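Local coordinates for fimbrial subunit type 1 (Actinomyces oris, PDB 3UXF), which is the major subunit of the type 1 fimbriae, the cell-wall-anchored surface fibres of this Gram-positive bacterium, at residues 198-209 against 294-305; 364-375 against 451-459. All coordinates share one frame; numbering follows the deposited sequence.

Contact 1: 198-209 against 294-305; sequences GRDITYTITTSI and TKLQVTLNAKFD
With OG1 beside the backbone N (chi1 -54° in Thr-202, -60° in Thr-299), the two threonines swing their methyl groups into each other, and CG2 of Thr-202 lies 3.5 Å from CG2 of Thr-299, tighter than usual van der Waals contact. The same torsion in Thr-204 sets its CG2 against CG of Gln-297 at 3.6 Å. Water joins the hydroxyls of this face to their opposite numbers: one molecule links Thr-202 OG1 with OD1 of Asn-301, whose ND2 hydrogen-bonds to Thr-239 OG1, a second Thr-204 OG1 with Thr-299 OG1, and a third donates to Thr-206 OG1 while accepting from Gln-297 NE2. Beneath them runs an antiparallel ladder of eight backbone hydrogen bonds from Ile-201/Ala-302 to Thr-207/Leu-296. Strands 201-208 and 295-302 are the adjoining inner strands of a five-stranded antiparallel sheet, flanked by 185-190 and 241-245, in the middle of this elongated beta-sandwich pilin. The other face, bearing Ile-201, Tyr-203, Ile-205, Leu-296, Val-298, Leu-300 and Ala-302, is largely apolar and packs on strands 312-321 and 224-229; Thr-207, also on it, bonds through OG1 to Tyr-223 OH. There CE2 of Tyr-203, whose ring makes a cation-pi contact with Lys-187, approaches Ala-302 CB at 3.9 Å, and CD1 of Ile-205 crosses the end of Leu-300, 4.2 Å from its CD1. Past the ladder, Phe-304 turns its ring edge to the carbonyl O of Arg-199, 3.6 Å from CD2, while CD1 of Ile-201 reaches its CE2 at 3.9 Å. At the far end Lys-295 stretches across Thr-206, its chain bending only at the last torsion (-114°), and NZ donates to Ser-208 OG at 2.9 Å; Ser-183 hydrogen-bonds to both polar atoms, tying in the residues just before strand 185-190.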
loop_
_atom_site.group_PDB
_atom_site.type_symbol
_atom_site.label_atom_id
_atom_site.label_comp_id
_atom_site.label_asym_id
_atom_site.label_seq_id
_atom_site.Cartn_x
_atom_site.Cartn_y
_atom_site.Cartn_z
ATOM N N GLY A 198 17.961 8.982 -10.190
ATOM C CA GLY A 198 17.998 10.392 -9.866
ATOM C C GLY A 198 16.848 11.190 -10.439
ATOM O O GLY A 198 16.655 12.348 -10.076
ATOM N N ARG A 199 16.095 10.606 -11.368
ATOM C CA ARG A 199 14.908 11.266 -11.883
ATOM C C ARG A 199 13.760 11.147 -10.870
ATOM O O ARG A 199 13.726 10.248 -10.023
ATOM C CB ARG A 199 14.486 10.607 -13.205
ATOM C CG ARG A 199 15.612 10.554 -14.262
ATOM C CD ARG A 199 16.217 11.917 -14.506
ATOM N NE ARG A 199 15.364 12.692 -15.420
ATOM C CZ ARG A 199 15.652 13.918 -15.864
ATOM N NH1 ARG A 199 16.772 14.520 -15.484
ATOM N NH2 ARG A 199 14.815 14.545 -16.684
ATOM N N ASP A 200 12.809 12.069 -10.988
ATOM C CA ASP A 200 11.700 12.167 -10.054
ATOM C C ASP A 200 10.884 10.876 -9.996
ATOM O O ASP A 200 10.589 10.296 -11.044
ATOM C CB ASP A 200 10.769 13.284 -10.520
ATOM C CG ASP A 200 11.418 14.673 -10.455
ATOM O OD1 ASP A 200 12.501 14.828 -9.847
ATOM O OD2 ASP A 200 10.837 15.609 -11.053
ATOM N N ILE A 201 10.454 10.495 -8.800
ATOM C CA ILE A 201 9.563 9.343 -8.648
ATOM C C ILE A 201 8.312 9.837 -7.927
ATOM O O ILE A 201 8.410 10.658 -7.031
ATOM C CB ILE A 201 10.283 8.215 -7.867
ATOM C CG1 ILE A 201 11.342 7.553 -8.787
ATOM C CG2 ILE A 201 9.272 7.173 -7.296
ATOM C CD1 ILE A 201 12.228 6.510 -8.088
ATOM N N THR A 202 7.129 9.343 -8.290
ATOM C CA THR A 202 5.913 9.817 -7.646
ATOM C C THR A 202 5.300 8.710 -6.785
ATOM O O THR A 202 5.162 7.572 -7.250
ATOM C CB THR A 202 4.839 10.195 -8.673
ATOM O OG1 THR A 202 5.365 11.139 -9.634
ATOM C CG2 THR A 202 3.637 10.826 -7.979
ATOM N N TYR A 203 4.953 9.039 -5.547
ATOM C CA TYR A 203 4.239 8.091 -4.695
ATOM C C TYR A 203 2.798 8.522 -4.489
ATOM O O TYR A 203 2.507 9.720 -4.360
ATOM C CB TYR A 203 4.913 8.013 -3.327
ATOM C CG TYR A 203 6.280 7.351 -3.352
ATOM C CD1 TYR A 203 6.443 6.055 -3.807
ATOM C CD2 TYR A 203 7.403 8.022 -2.886
ATOM C CE1 TYR A 203 7.657 5.425 -3.803
ATOM C CE2 TYR A 203 8.652 7.394 -2.865
ATOM C CZ TYR A 203 8.782 6.109 -3.333
ATOM O OH TYR A 203 10.018 5.486 -3.323
ATOM N N THR A 204 1.873 7.555 -4.506
ATOM C CA THR A 204 0.461 7.870 -4.339
ATOM C C THR A 204 -0.060 6.988 -3.242
ATOM O O THR A 204 0.043 5.760 -3.322
ATOM C CB THR A 204 -0.345 7.624 -5.630
ATOM O OG1 THR A 204 0.267 8.305 -6.739
ATOM C CG2 THR A 204 -1.822 8.076 -5.442
ATOM N N ILE A 205 -0.564 7.604 -2.170
ATOM C CA ILE A 205 -1.048 6.857 -1.014
ATOM C C ILE A 205 -2.559 7.052 -0.912
ATOM O O ILE A 205 -3.048 8.163 -0.938
ATOM C CB ILE A 205 -0.407 7.369 0.289
ATOM C CG1 ILE A 205 1.112 7.296 0.184
ATOM C CG2 ILE A 205 -0.951 6.591 1.491
ATOM C CD1 ILE A 205 1.773 8.205 1.182
ATOM N N THR A 206 -3.325 5.959 -0.845
ATOM C CA THR A 206 -4.763 6.072 -0.862
ATOM C C THR A 206 -5.320 5.354 0.341
ATOM O O THR A 206 -5.047 4.163 0.528
ATOM C CB THR A 206 -5.343 5.463 -2.177
ATOM O OG1 THR A 206 -4.679 6.055 -3.303
ATOM C CG2 THR A 206 -6.827 5.768 -2.315
ATOM N N THR A 207 -6.067 6.081 1.158
ATOM C CA THR A 207 -6.493 5.543 2.471
ATOM C C THR A 207 -7.995 5.689 2.681
ATOM O O THR A 207 -8.572 6.774 2.479
ATOM C CB THR A 207 -5.767 6.265 3.623
ATOM O OG1 THR A 207 -5.875 7.680 3.448
ATOM C CG2 THR A 207 -4.313 5.907 3.625
ATOM N N SER A 208 -8.633 4.618 3.176
ATOM C CA SER A 208 -10.043 4.716 3.574
ATOM C C SER A 208 -10.259 5.792 4.628
ATOM O O SER A 208 -9.340 6.142 5.403
ATOM C CB SER A 208 -10.528 3.361 4.116
ATOM O OG SER A 208 -10.579 2.429 3.071
ATOM N N ILE A 209 -11.495 6.291 4.697
ATOM C CA ILE A 209 -11.890 7.301 5.669
ATOM C C ILE A 209 -13.005 6.682 6.528
ATOM O O ILE A 209 -13.939 6.111 5.982
ATOM C CB ILE A 209 -12.464 8.527 4.940
ATOM C CG1 ILE A 209 -11.365 9.172 4.064
ATOM C CG2 ILE A 209 -12.978 9.532 5.912
ATOM C CD1 ILE A 209 -11.909 10.191 3.060
ATOM N N THR A 294 -14.743 6.341 -1.118
ATOM C CA THR A 294 -14.414 7.750 -0.918
ATOM C C THR A 294 -13.197 7.756 -0.013
ATOM O O THR A 294 -13.296 7.337 1.139
ATOM C CB THR A 294 -15.564 8.433 -0.207
ATOM O OG1 THR A 294 -16.746 8.278 -1.019
ATOM C CG2 THR A 294 -15.276 9.905 0.014
ATOM N N LYS A 295 -12.042 8.187 -0.532
ATOM C CA LYS A 295 -10.760 7.939 0.163
ATOM C C LYS A 295 -9.909 9.185 0.135
ATOM O O LYS A 295 -10.116 10.071 -0.714
ATOM C CB LYS A 295 -10.008 6.819 -0.535
ATOM C CG LYS A 295 -10.695 5.459 -0.290
ATOM C CD LYS A 295 -9.888 4.349 -0.877
ATOM C CE LYS A 295 -10.563 3.009 -0.624
ATOM N NZ LYS A 295 -9.776 2.133 0.283
ATOM N N LEU A 296 -8.939 9.274 1.041
ATOM C CA LEU A 296 -7.930 10.348 0.906
ATOM C C LEU A 296 -6.826 9.859 -0.025
ATOM O O LEU A 296 -6.415 8.715 0.026
ATOM C CB LEU A 296 -7.332 10.768 2.264
ATOM C CG LEU A 296 -6.697 12.182 2.252
ATOM C CD1 LEU A 296 -7.702 13.296 2.256
ATOM C CD2 LEU A 296 -5.719 12.349 3.411
ATOM N N GLN A 297 -6.352 10.743 -0.898
ATOM C CA GLN A 297 -5.261 10.391 -1.776
ATOM C C GLN A 297 -4.156 11.442 -1.595
ATOM O O GLN A 297 -4.351 12.649 -1.816
ATOM C CB GLN A 297 -5.704 10.378 -3.248
ATOM C CG GLN A 297 -4.627 9.974 -4.191
ATOM C CD GLN A 297 -4.978 10.347 -5.623
ATOM O OE1 GLN A 297 -4.838 11.518 -6.036
ATOM N NE2 GLN A 297 -5.476 9.376 -6.371
ATOM N N VAL A 298 -2.992 10.961 -1.184
ATOM C CA VAL A 298 -1.831 11.821 -0.984
ATOM C C VAL A 298 -0.806 11.507 -2.079
ATOM O O VAL A 298 -0.360 10.377 -2.205
ATOM C CB VAL A 298 -1.217 11.574 0.415
ATOM C CG1 VAL A 298 0.147 12.262 0.548
ATOM C CG2 VAL A 298 -2.142 12.064 1.517
ATOM N N THR A 299 -0.356 12.534 -2.789
ATOM C CA THR A 299 0.700 12.349 -3.799
ATOM C C THR A 299 1.941 13.010 -3.234
ATOM O O THR A 299 1.855 14.181 -2.807
ATOM C CB THR A 299 0.315 13.012 -5.131
ATOM O OG1 THR A 299 -0.897 12.425 -5.619
ATOM C CG2 THR A 299 1.431 12.805 -6.164
ATOM N N LEU A 300 3.040 12.249 -3.183
ATOM C CA LEU A 300 4.344 12.771 -2.753
ATOM C C LEU A 300 5.252 12.720 -3.947
ATOM O O LEU A 300 5.322 11.692 -4.640
ATOM C CB LEU A 300 4.907 11.954 -1.591
ATOM C CG LEU A 300 4.061 11.975 -0.303
ATOM C CD1 LEU A 300 4.758 11.112 0.794
ATOM C CD2 LEU A 300 3.800 13.415 0.160
ATOM N N ASN A 301 5.969 13.814 -4.202
ATOM C CA ASN A 301 6.845 13.864 -5.369
ATOM C C ASN A 301 8.281 13.738 -4.882
ATOM O O ASN A 301 8.882 14.727 -4.423
ATOM C CB ASN A 301 6.589 15.176 -6.091
ATOM C CG ASN A 301 5.147 15.292 -6.566
ATOM O OD1 ASN A 301 4.682 14.559 -7.484
ATOM N ND2 ASN A 301 4.431 16.253 -5.989
ATOM N N ALA A 302 8.830 12.529 -4.962
ATOM C CA ALA A 302 10.124 12.233 -4.385
ATOM C C ALA A 302 11.233 12.706 -5.308
ATOM O O ALA A 302 11.231 12.415 -6.494
ATOM C CB ALA A 302 10.257 10.746 -4.142
ATOM N N LYS A 303 12.183 13.442 -4.745
ATOM C CA LYS A 303 13.283 13.991 -5.520
ATOM C C LYS A 303 14.582 13.529 -4.920
ATOM O O LYS A 303 14.653 13.249 -3.710
ATOM C CB LYS A 303 13.245 15.507 -5.385
ATOM C CG LYS A 303 11.974 16.185 -5.906
ATOM C CD LYS A 303 11.908 16.214 -7.389
ATOM C CE LYS A 303 10.846 17.220 -7.882
ATOM N NZ LYS A 303 9.388 16.822 -7.736
ATOM N N PHE A 304 15.631 13.495 -5.745
ATOM C CA PHE A 304 16.926 12.968 -5.347
ATOM C C PHE A 304 18.037 13.908 -5.801
ATOM O O PHE A 304 17.870 14.644 -6.753
ATOM C CB PHE A 304 17.183 11.611 -6.037
ATOM C CG PHE A 304 16.073 10.599 -5.784
ATOM C CD1 PHE A 304 16.078 9.832 -4.645
ATOM C CD2 PHE A 304 15.064 10.455 -6.724
ATOM C CE1 PHE A 304 15.032 8.908 -4.402
ATOM C CE2 PHE A 304 14.026 9.528 -6.493
ATOM C CZ PHE A 304 14.024 8.772 -5.339
ATOM N N ASP A 305 19.195 13.803 -5.163
ATOM C CA ASP A 305 20.389 14.332 -5.825
ATOM C C ASP A 305 20.619 13.463 -7.052
ATOM O O ASP A 305 20.438 12.232 -6.985
ATOM C CB ASP A 305 21.595 14.220 -4.906
ATOM C CG ASP A 305 21.511 15.165 -3.729
ATOM O OD1 ASP A 305 21.007 16.305 -3.916
ATOM O OD2 ASP A 305 21.947 14.768 -2.626
HETATM O O HOH W 1 14.793 13.854 -8.575
HETATM O O HOH W 2 6.707 13.350 -9.003
HETATM O O HOH W 3 -0.843 10.690 -7.652
HETATM O O HOH W 4 -5.844 6.704 -5.624
HETATM O O HOH W 5 -7.009 2.317 -0.548
HETATM O O HOH W 6 -13.338 5.273 2.678
#

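Contact 2: 364-375 against 451-459; sequences DDLADKTKYNGA and KAPEGYNLQ
Tyr-456 slants across the ring of Tyr-372, the planes inclined at 49° and the centroids 5.4 Å apart, with its CZ 3.5 Å from CE1 of the other ring. The two phenols converge on one carboxylate. Tyr-456 OH donates to the syn lone pair of Asp-364 OD2 at 2.6 Å, whereas Tyr-372 OH reaches OD1 at 2.6 Å from above the carboxylate plane. Asp-364 holds CG between its backbone N and carbonyl carbon (chi1 55°), which presents the carboxylate to both rings. Tyr-372 OH also accepts a nearly straight bond from Leu-366 N, fixing this phenol from two directions, and CD1 of Leu-366 lies against Tyr-456 OH. Pro-453 sets CB against the carbonyl O of Asn-373 and CD against Ala-375 CB, 3.7 Å away. Two waters join the backbones: one donates to the carbonyl oxygens of Lys-371 and Glu-454, the other to Asn-373 O while accepting from Glu-454 N. Pro-453 to Tyr-456 form a type II beta turn with Gly-455 third, which packs against Lys-371 and Tyr-372 at the end of the 3-10 segment, joining two inter-strand loops at one end of the C-terminal prealbumin-like beta domain.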
loop_
_atom_site.group_PDB
_atom_site.type_symbol
_atom_site.label_atom_id
_atom_site.label_comp_id
_atom_site.label_asym_id
_atom_site.label_seq_id
_atom_site.Cartn_x
_atom_site.Cartn_y
_atom_site.Cartn_z
ATOM N N ASP A 364 39.669 -7.970 -32.807
ATOM C CA ASP A 364 41.113 -8.213 -32.724
ATOM C C ASP A 364 41.589 -8.712 -31.351
ATOM O O ASP A 364 42.738 -9.133 -31.188
ATOM C CB ASP A 364 41.886 -6.958 -33.139
ATOM C CG ASP A 364 41.491 -5.714 -32.336
ATOM O OD1 ASP A 364 40.493 -5.766 -31.563
ATOM O OD2 ASP A 364 42.164 -4.673 -32.518
ATOM N N ASP A 365 40.701 -8.674 -30.369
ATOM C CA ASP A 365 40.989 -9.173 -29.037
ATOM C C ASP A 365 42.375 -8.794 -28.498
ATOM O O ASP A 365 43.174 -9.677 -28.125
ATOM C CB ASP A 365 40.865 -10.690 -29.063
ATOM C CG ASP A 365 40.966 -11.296 -27.693
ATOM O OD1 ASP A 365 40.364 -10.743 -26.751
ATOM O OD2 ASP A 365 41.662 -12.327 -27.583
ATOM N N LEU A 366 42.681 -7.500 -28.456
ATOM C CA LEU A 366 43.995 -7.054 -27.957
ATOM C C LEU A 366 44.150 -7.272 -26.434
ATOM O O LEU A 366 43.242 -7.012 -25.653
ATOM C CB LEU A 366 44.260 -5.594 -28.343
ATOM C CG LEU A 366 44.134 -5.200 -29.812
ATOM C CD1 LEU A 366 44.311 -3.711 -29.993
ATOM C CD2 LEU A 366 45.151 -5.939 -30.704
ATOM N N ALA A 367 45.314 -7.760 -26.008
ATOM C CA ALA A 367 45.561 -7.955 -24.584
ATOM C C ALA A 367 45.747 -6.620 -23.857
ATOM O O ALA A 367 45.431 -6.511 -22.665
ATOM C CB ALA A 367 46.769 -8.862 -24.359
ATOM N N ASP A 368 46.236 -5.621 -24.579
ATOM C CA ASP A 368 46.298 -4.249 -24.071
ATOM C C ASP A 368 44.893 -3.631 -24.097
ATOM O O ASP A 368 44.534 -2.975 -25.070
ATOM C CB ASP A 368 47.261 -3.403 -24.897
ATOM C CG ASP A 368 47.393 -1.982 -24.365
ATOM O OD1 ASP A 368 46.780 -1.684 -23.310
ATOM O OD2 ASP A 368 48.109 -1.175 -24.992
ATOM N N LYS A 369 44.142 -3.833 -23.023
ATOM C CA LYS A 369 42.750 -3.367 -22.942
ATOM C C LYS A 369 42.630 -1.844 -23.030
ATOM O O LYS A 369 41.524 -1.320 -23.270
ATOM C CB LYS A 369 42.080 -3.816 -21.643
ATOM C CG LYS A 369 42.101 -5.305 -21.340
ATOM C CD LYS A 369 41.680 -6.089 -22.529
ATOM C CE LYS A 369 41.529 -7.554 -22.167
ATOM N NZ LYS A 369 41.178 -8.328 -23.398
ATOM N N THR A 370 43.720 -1.119 -22.792
ATOM C CA THR A 370 43.644 0.343 -22.841
ATOM C C THR A 370 43.369 0.849 -24.261
ATOM O O THR A 370 42.927 1.979 -24.445
ATOM C CB THR A 370 44.897 1.047 -22.243
ATOM O OG1 THR A 370 45.997 0.931 -23.160
ATOM C CG2 THR A 370 45.245 0.459 -20.900
ATOM N N LYS A 371 43.590 0.006 -25.268
ATOM C CA LYS A 371 43.273 0.371 -26.637
ATOM C C LYS A 371 41.751 0.517 -26.853
ATOM O O LYS A 371 41.317 1.050 -27.872
ATOM C CB LYS A 371 43.827 -0.672 -27.618
ATOM C CG LYS A 371 45.367 -0.717 -27.673
ATOM C CD LYS A 371 45.949 0.551 -28.256
ATOM C CE LYS A 371 47.493 0.576 -28.097
ATOM N NZ LYS A 371 48.078 1.920 -28.415
ATOM N N TYR A 372 40.970 0.024 -25.895
ATOM C CA TYR A 372 39.499 0.137 -25.966
ATOM C C TYR A 372 38.968 1.263 -25.078
ATOM O O TYR A 372 37.742 1.416 -24.926
ATOM C CB TYR A 372 38.856 -1.197 -25.586
ATOM C CG TYR A 372 39.325 -2.326 -26.489
ATOM C CD1 TYR A 372 39.071 -2.295 -27.840
ATOM C CD2 TYR A 372 40.032 -3.405 -25.964
ATOM C CE1 TYR A 372 39.531 -3.316 -28.678
ATOM C CE2 TYR A 372 40.485 -4.435 -26.781
ATOM C CZ TYR A 372 40.224 -4.378 -28.130
ATOM O OH TYR A 372 40.622 -5.387 -28.977
ATOM N N ASN A 373 39.859 2.058 -24.482
ATOM C CA ASN A 373 39.441 3.276 -23.782
ATOM C C ASN A 373 39.071 4.401 -24.731
ATOM O O ASN A 373 39.501 4.430 -25.889
ATOM C CB ASN A 373 40.573 3.746 -22.852
ATOM C CG ASN A 373 40.782 2.819 -21.685
ATOM O OD1 ASN A 373 39.868 2.075 -21.282
ATOM N ND2 ASN A 373 42.003 2.851 -21.114
ATOM N N GLY A 374 38.255 5.336 -24.244
ATOM C CA GLY A 374 37.834 6.475 -25.019
ATOM C C GLY A 374 36.633 6.243 -25.916
ATOM O O GLY A 374 36.255 7.117 -26.675
ATOM N N ALA A 375 36.051 5.054 -25.842
ATOM C CA ALA A 375 34.798 4.810 -26.520
ATOM C C ALA A 375 33.705 5.496 -25.707
ATOM O O ALA A 375 33.717 5.443 -24.477
ATOM C CB ALA A 375 34.514 3.292 -26.593
ATOM N N LYS A 451 31.088 7.510 -29.850
ATOM C CA LYS A 451 32.446 7.789 -30.317
ATOM C C LYS A 451 33.216 6.496 -30.259
ATOM O O LYS A 451 33.286 5.845 -29.206
ATOM C CB LYS A 451 33.097 8.860 -29.442
ATOM C CG LYS A 451 34.494 9.261 -29.938
ATOM C CD LYS A 451 34.851 10.626 -29.376
ATOM C CE LYS A 451 36.098 11.229 -30.036
ATOM N NZ LYS A 451 37.336 10.586 -29.558
ATOM N N ALA A 452 33.801 6.111 -31.397
ATOM C CA ALA A 452 34.597 4.910 -31.406
ATOM C C ALA A 452 35.963 5.154 -30.812
ATOM O O ALA A 452 36.497 6.275 -30.933
ATOM C CB ALA A 452 34.738 4.395 -32.824
ATOM N N PRO A 453 36.515 4.131 -30.155
ATOM C CA PRO A 453 37.907 4.235 -29.701
ATOM C C PRO A 453 38.828 4.331 -30.920
ATOM O O PRO A 453 38.470 3.890 -32.018
ATOM C CB PRO A 453 38.125 2.944 -28.919
ATOM C CG PRO A 453 37.097 1.988 -29.399
ATOM C CD PRO A 453 35.955 2.785 -29.956
ATOM N N GLU A 454 39.987 4.964 -30.742
ATOM C CA GLU A 454 40.907 5.178 -31.875
ATOM C C GLU A 454 41.263 3.850 -32.564
ATOM O O GLU A 454 41.632 2.888 -31.902
ATOM C CB GLU A 454 42.183 5.865 -31.376
ATOM C CG GLU A 454 43.164 6.163 -32.470
ATOM C CD GLU A 454 44.318 6.984 -31.949
ATOM O OE1 GLU A 454 44.383 7.159 -30.714
ATOM O OE2 GLU A 454 45.141 7.459 -32.760
ATOM N N GLY A 455 41.147 3.814 -33.890
ATOM C CA GLY A 455 41.470 2.623 -34.652
ATOM C C GLY A 455 40.302 1.685 -34.873
ATOM O O GLY A 455 40.473 0.583 -35.412
ATOM N N TYR A 456 39.116 2.101 -34.429
ATOM C CA TYR A 456 37.901 1.273 -34.570
ATOM C C TYR A 456 36.726 2.006 -35.221
ATOM O O TYR A 456 36.725 3.229 -35.367
ATOM C CB TYR A 456 37.478 0.707 -33.214
ATOM C CG TYR A 456 38.552 -0.153 -32.636
ATOM C CD1 TYR A 456 38.603 -1.507 -32.907
ATOM C CD2 TYR A 456 39.562 0.407 -31.883
ATOM C CE1 TYR A 456 39.596 -2.288 -32.400
ATOM C CE2 TYR A 456 40.578 -0.364 -31.387
ATOM C CZ TYR A 456 40.589 -1.709 -31.644
ATOM O OH TYR A 456 41.627 -2.475 -31.162
ATOM N N ASN A 457 35.732 1.225 -35.650
ATOM C CA ASN A 457 34.545 1.765 -36.272
ATOM C C ASN A 457 33.474 2.029 -35.225
ATOM O O ASN A 457 33.455 1.428 -34.143
ATOM C CB ASN A 457 33.987 0.755 -37.253
ATOM C CG ASN A 457 34.759 0.715 -38.540
ATOM O OD1 ASN A 457 34.680 1.664 -39.363
ATOM N ND2 ASN A 457 35.571 -0.308 -38.698
ATOM N N LEU A 458 32.595 2.955 -35.570
ATOM C CA LEU A 458 31.312 3.069 -34.885
ATOM C C LEU A 458 30.490 1.804 -35.175
ATOM O O LEU A 458 30.892 0.963 -35.970
ATOM C CB LEU A 458 30.588 4.318 -35.382
ATOM C CG LEU A 458 31.178 5.652 -34.897
ATOM C CD1 LEU A 458 30.737 6.763 -35.863
ATOM C CD2 LEU A 458 30.718 5.959 -33.472
ATOM N N GLN A 459 29.339 1.674 -34.525
ATOM C CA GLN A 459 28.439 0.544 -34.740
ATOM C C GLN A 459 27.400 0.816 -35.825
ATOM O O GLN A 459 26.963 1.961 -36.041
ATOM C CB GLN A 459 27.678 0.203 -33.453
ATOM C CG GLN A 459 28.554 -0.259 -32.320
ATOM C CD GLN A 459 29.146 -1.605 -32.545
ATOM O OE1 GLN A 459 28.579 -2.436 -33.273
ATOM N NE2 GLN A 459 30.257 -1.874 -31.865
HETATM O O HOH W 7 42.780 2.430 -29.616
HETATM O O HOH W 8 40.629 5.716 -28.037
#

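Overall arrangement
Contact 1 lies near the middle of the chain; contact 2 sits among loops at its outer end, about 49 Å from the chain's centre. Their centres are 46 Å apart and they do not touch. Contact 1 joins two strands inside one sheet, so regular backbone bonding dominates, with one face buried and a water-bridged threonine face partly exposed. Contact 2 buries about a third as much surface (362 against 1090 Å²); side chains and backbone-bridging waters carry it, with Tyr-372, Pro-453 and Tyr-456 buried but its rim exposed. No strand belongs to both, but strand 344-362 links their surroundings: it pairs with 312-321, on which contact 1 packs, and itself touches Tyr-372 and Pro-453.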